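Local coordinates for Pol protein (Human T-cell leukemia virus type I, PDB 6TJU) that probably binds DNA during integration of the viral genome, as the C-terminal domain of the retroviral integrase within the multifunctional Pol protein, at residues H11-G19 / A39-Q49. Numbering follows the deposited sequence.
Sequences HWYYFKLPG and ALIPVSASSAQ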
loop_
_atom_site.group_PDB
_atom_site.type_symbol
_atom_site.label_atom_id
_atom_site.label_comp_id
_atom_site.label_asym_id
_atom_site.label_seq_id
_atom_site.Cartn_x
_atom_site.Cartn_y
_atom_site.Cartn_z
ATOM N N HIS A 11 -2.555 4.182 -7.998
ATOM C CA HIS A 11 -1.566 3.077 -7.996
ATOM C C HIS A 11 -1.913 2.043 -6.907
ATOM O O HIS A 11 -2.468 2.401 -5.859
ATOM C CB HIS A 11 -0.157 3.621 -7.862
ATOM C CG HIS A 11 0.191 4.623 -8.915
ATOM N ND1 HIS A 11 1.204 5.542 -8.728
ATOM C CD2 HIS A 11 -0.338 4.857 -10.142
ATOM C CE1 HIS A 11 1.311 6.281 -9.808
ATOM N NE2 HIS A 11 0.369 5.885 -10.691
ATOM N N TRP A 12 -1.621 0.782 -7.186
ATOM C CA TRP A 12 -1.913 -0.389 -6.328
ATOM C C TRP A 12 -0.605 -0.992 -5.858
ATOM O O TRP A 12 0.300 -1.158 -6.673
ATOM C CB TRP A 12 -2.717 -1.446 -7.088
ATOM C CG TRP A 12 -4.067 -0.964 -7.468
ATOM C CD1 TRP A 12 -4.373 0.108 -8.255
ATOM C CD2 TRP A 12 -5.308 -1.484 -7.011
ATOM N NE1 TRP A 12 -5.719 0.252 -8.348
ATOM C CE2 TRP A 12 -6.325 -0.704 -7.594
ATOM C CE3 TRP A 12 -5.659 -2.522 -6.171
ATOM C CZ2 TRP A 12 -7.674 -0.959 -7.381
ATOM C CZ3 TRP A 12 -6.982 -2.809 -5.994
ATOM C CH2 TRP A 12 -7.974 -2.024 -6.571
ATOM N N TYR A 13 -0.558 -1.387 -4.587
ATOM C CA TYR A 13 0.690 -1.848 -3.986
ATOM C C TYR A 13 0.485 -3.045 -3.082
ATOM O O TYR A 13 -0.399 -3.057 -2.196
ATOM C CB TYR A 13 1.392 -0.773 -3.153
ATOM C CG TYR A 13 1.739 0.504 -3.850
ATOM C CD1 TYR A 13 2.979 0.683 -4.444
ATOM C CD2 TYR A 13 0.884 1.588 -3.783
ATOM C CE1 TYR A 13 3.319 1.871 -5.057
ATOM C CE2 TYR A 13 1.209 2.782 -4.364
ATOM C CZ TYR A 13 2.431 2.932 -5.011
ATOM O OH TYR A 13 2.750 4.155 -5.572
ATOM N N TYR A 14 1.382 -4.000 -3.228
ATOM C CA TYR A 14 1.755 -4.909 -2.117
ATOM C C TYR A 14 2.452 -4.062 -1.043
ATOM O O TYR A 14 3.164 -3.111 -1.369
ATOM C CB TYR A 14 2.682 -6.025 -2.597
ATOM C CG TYR A 14 2.118 -6.989 -3.617
ATOM C CD1 TYR A 14 1.352 -8.089 -3.228
ATOM C CD2 TYR A 14 2.361 -6.814 -4.977
ATOM C CE1 TYR A 14 0.894 -9.006 -4.154
ATOM C CE2 TYR A 14 1.885 -7.720 -5.918
ATOM C CZ TYR A 14 1.142 -8.819 -5.506
ATOM O OH TYR A 14 0.622 -9.722 -6.399
ATOM N N PHE A 15 2.235 -4.403 0.227
ATOM C CA PHE A 15 2.781 -3.644 1.361
ATOM C C PHE A 15 3.161 -4.587 2.508
ATOM O O PHE A 15 2.549 -5.675 2.678
ATOM C CB PHE A 15 1.831 -2.494 1.771
ATOM C CG PHE A 15 0.557 -2.913 2.455
ATOM C CD1 PHE A 15 -0.552 -3.277 1.693
ATOM C CD2 PHE A 15 0.460 -2.978 3.836
ATOM C CE1 PHE A 15 -1.725 -3.696 2.295
ATOM C CE2 PHE A 15 -0.713 -3.433 4.434
ATOM C CZ PHE A 15 -1.800 -3.783 3.667
ATOM N N LYS A 16 4.179 -4.155 3.269
ATOM C CA LYS A 16 4.515 -4.686 4.611
ATOM C C LYS A 16 4.351 -3.543 5.613
ATOM O O LYS A 16 4.538 -2.383 5.243
ATOM C CB LYS A 16 5.925 -5.285 4.585
ATOM C CG LYS A 16 5.985 -6.624 3.896
ATOM C CD LYS A 16 7.336 -7.297 3.906
ATOM C CE LYS A 16 7.215 -8.663 3.254
ATOM N NZ LYS A 16 8.492 -9.414 3.249
ATOM N N LEU A 17 3.972 -3.850 6.841
ATOM C CA LEU A 17 3.799 -2.776 7.845
ATOM C C LEU A 17 5.146 -2.393 8.417
ATOM O O LEU A 17 5.879 -3.270 8.869
ATOM C CB LEU A 17 2.880 -3.273 8.941
ATOM C CG LEU A 17 1.479 -3.552 8.427
ATOM C CD1 LEU A 17 0.920 -4.823 9.059
ATOM C CD2 LEU A 17 0.594 -2.339 8.647
ATOM N N PRO A 18 5.434 -1.070 8.493
ATOM C CA PRO A 18 6.770 -0.569 8.832
ATOM C C PRO A 18 7.345 -1.086 10.154
ATOM O O PRO A 18 8.555 -0.993 10.309
ATOM C CB PRO A 18 6.602 0.958 8.908
ATOM C CG PRO A 18 5.116 1.160 9.053
ATOM C CD PRO A 18 4.473 0.028 8.281
ATOM N N GLY A 19 6.502 -1.634 11.036
ATOM C CA GLY A 19 6.934 -2.023 12.391
ATOM C C GLY A 19 6.646 -3.473 12.775
ATOM O O GLY A 19 6.505 -3.695 13.987
ATOM N N ALA A 39 3.219 6.001 0.441
ATOM C CA ALA A 39 1.824 5.944 -0.045
ATOM C C ALA A 39 0.893 5.707 1.139
ATOM O O ALA A 39 1.291 5.011 2.130
ATOM C CB ALA A 39 1.667 4.867 -1.090
ATOM N N LEU A 40 -0.310 6.270 1.059
ATOM C CA LEU A 40 -1.332 6.074 2.118
ATOM C C LEU A 40 -2.160 4.838 1.765
ATOM O O LEU A 40 -2.926 4.861 0.790
ATOM C CB LEU A 40 -2.193 7.323 2.264
ATOM C CG LEU A 40 -3.197 7.277 3.402
ATOM C CD1 LEU A 40 -2.517 7.171 4.754
ATOM C CD2 LEU A 40 -4.055 8.511 3.341
ATOM N N ILE A 41 -1.975 3.793 2.550
ATOM C CA ILE A 41 -2.533 2.446 2.286
ATOM C C ILE A 41 -3.583 2.138 3.334
ATOM O O ILE A 41 -3.311 2.289 4.507
ATOM C CB ILE A 41 -1.434 1.375 2.308
ATOM C CG1 ILE A 41 -0.268 1.674 1.349
ATOM C CG2 ILE A 41 -2.096 0.039 2.043
ATOM C CD1 ILE A 41 -0.675 1.984 -0.092
ATOM N N PRO A 42 -4.795 1.678 2.951
ATOM C CA PRO A 42 -5.737 1.121 3.913
ATOM C C PRO A 42 -5.156 -0.145 4.545
ATOM O O PRO A 42 -4.814 -1.024 3.812
ATOM C CB PRO A 42 -6.977 0.770 3.083
ATOM C CG PRO A 42 -6.848 1.579 1.808
ATOM C CD PRO A 42 -5.365 1.760 1.597
ATOM N N VAL A 43 -5.032 -0.181 5.873
ATOM C CA VAL A 43 -4.445 -1.325 6.628
ATOM C C VAL A 43 -5.506 -1.970 7.536
ATOM O O VAL A 43 -5.220 -3.032 8.091
ATOM C CB VAL A 43 -3.170 -0.903 7.404
ATOM C CG1 VAL A 43 -2.092 -0.268 6.493
ATOM C CG2 VAL A 43 -3.472 -0.009 8.611
ATOM N N SER A 44 -6.693 -1.382 7.674
ATOM C CA SER A 44 -7.837 -1.956 8.423
ATOM C C SER A 44 -9.120 -1.282 7.943
ATOM O O SER A 44 -9.097 -0.411 7.061
ATOM C CB SER A 44 -7.650 -1.796 9.926
ATOM O OG SER A 44 -7.613 -0.407 10.285
ATOM N N ALA A 45 -10.227 -1.673 8.521
ATOM C CA ALA A 45 -11.522 -1.147 8.112
ATOM C C ALA A 45 -11.609 0.287 8.588
ATOM O O ALA A 45 -12.480 0.967 8.101
ATOM C CB ALA A 45 -12.645 -1.997 8.668
ATOM N N SER A 46 -10.781 0.716 9.536
ATOM C CA SER A 46 -10.913 2.079 10.117
ATOM C C SER A 46 -9.594 2.869 10.084
ATOM O O SER A 46 -9.515 3.968 10.667
ATOM C CB SER A 46 -11.425 1.974 11.515
ATOM O OG SER A 46 -10.309 1.944 12.396
ATOM N N SER A 47 -8.558 2.371 9.442
ATOM C CA SER A 47 -7.260 3.056 9.535
ATOM C C SER A 47 -6.478 2.948 8.229
ATOM O O SER A 47 -6.631 1.970 7.492
ATOM C CB SER A 47 -6.511 2.548 10.733
ATOM O OG SER A 47 -5.123 2.775 10.588
ATOM N N ALA A 48 -5.685 3.986 7.950
ATOM C CA ALA A 48 -4.685 3.987 6.871
ATOM C C ALA A 48 -3.349 4.536 7.388
ATOM O O ALA A 48 -3.262 5.372 8.344
ATOM C CB ALA A 48 -5.209 4.749 5.701
ATOM N N GLN A 49 -2.305 4.054 6.756
ATOM C CA GLN A 49 -0.931 4.276 7.211
ATOM C C GLN A 49 -0.131 4.723 5.995
ATOM O O GLN A 49 -0.387 4.238 4.853
ATOM C CB GLN A 49 -0.397 3.013 7.870
ATOM C CG GLN A 49 0.882 3.269 8.647
ATOM C CD GLN A 49 1.140 2.160 9.629
ATOM O OE1 GLN A 49 0.291 1.285 9.829
ATOM N NE2 GLN A 49 2.315 2.185 10.235
#
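Y13 and F15 meet A39, I41 and V43 in an apolar contact between two three-stranded antiparallel sheets, strand 12-15 being central in one and strand 38-42 in the other. The axes of 12-15 and 39-42 pass 9.1 Å apart, with 75° between their N-to-C directions, close to orthogonal, and the contact is made mainly by side chains, with no hydrogen bond between the two segments. At the middle, the CG2 methyl of I41 lies over one face of the F15 ring in a CH-pi contact, 3.8 Å from the centroid and 18° off the ring normal. The two branches of I41 divide the work: CG2, anti to the backbone N, takes F15, while CD1 reaches CD2 of Y13 at 4.0 Å. Y13 CE2 lies 3.9 Å from A39 CB; the Y13 hydroxyl is hydrogen-bonded to E34 OE1. L56 of strand 56-59 also packs against Y13, F15 and A39. Beyond F15, V43 CG1 touches both F15 CE2 and L17 CD2. There the extended Q49 side chain and the poorly ordered P18 approach from opposite directions, while Q49 OE1 approaches L17 CD2. Q49 is held beside I41 by a reciprocal pair of backbone hydrogen bonds in the hairpin. Two small sheets packed nearly orthogonally around an aromatic and aliphatic core are characteristic of the SH3-like barrel of retroviral integrase C-terminal domains.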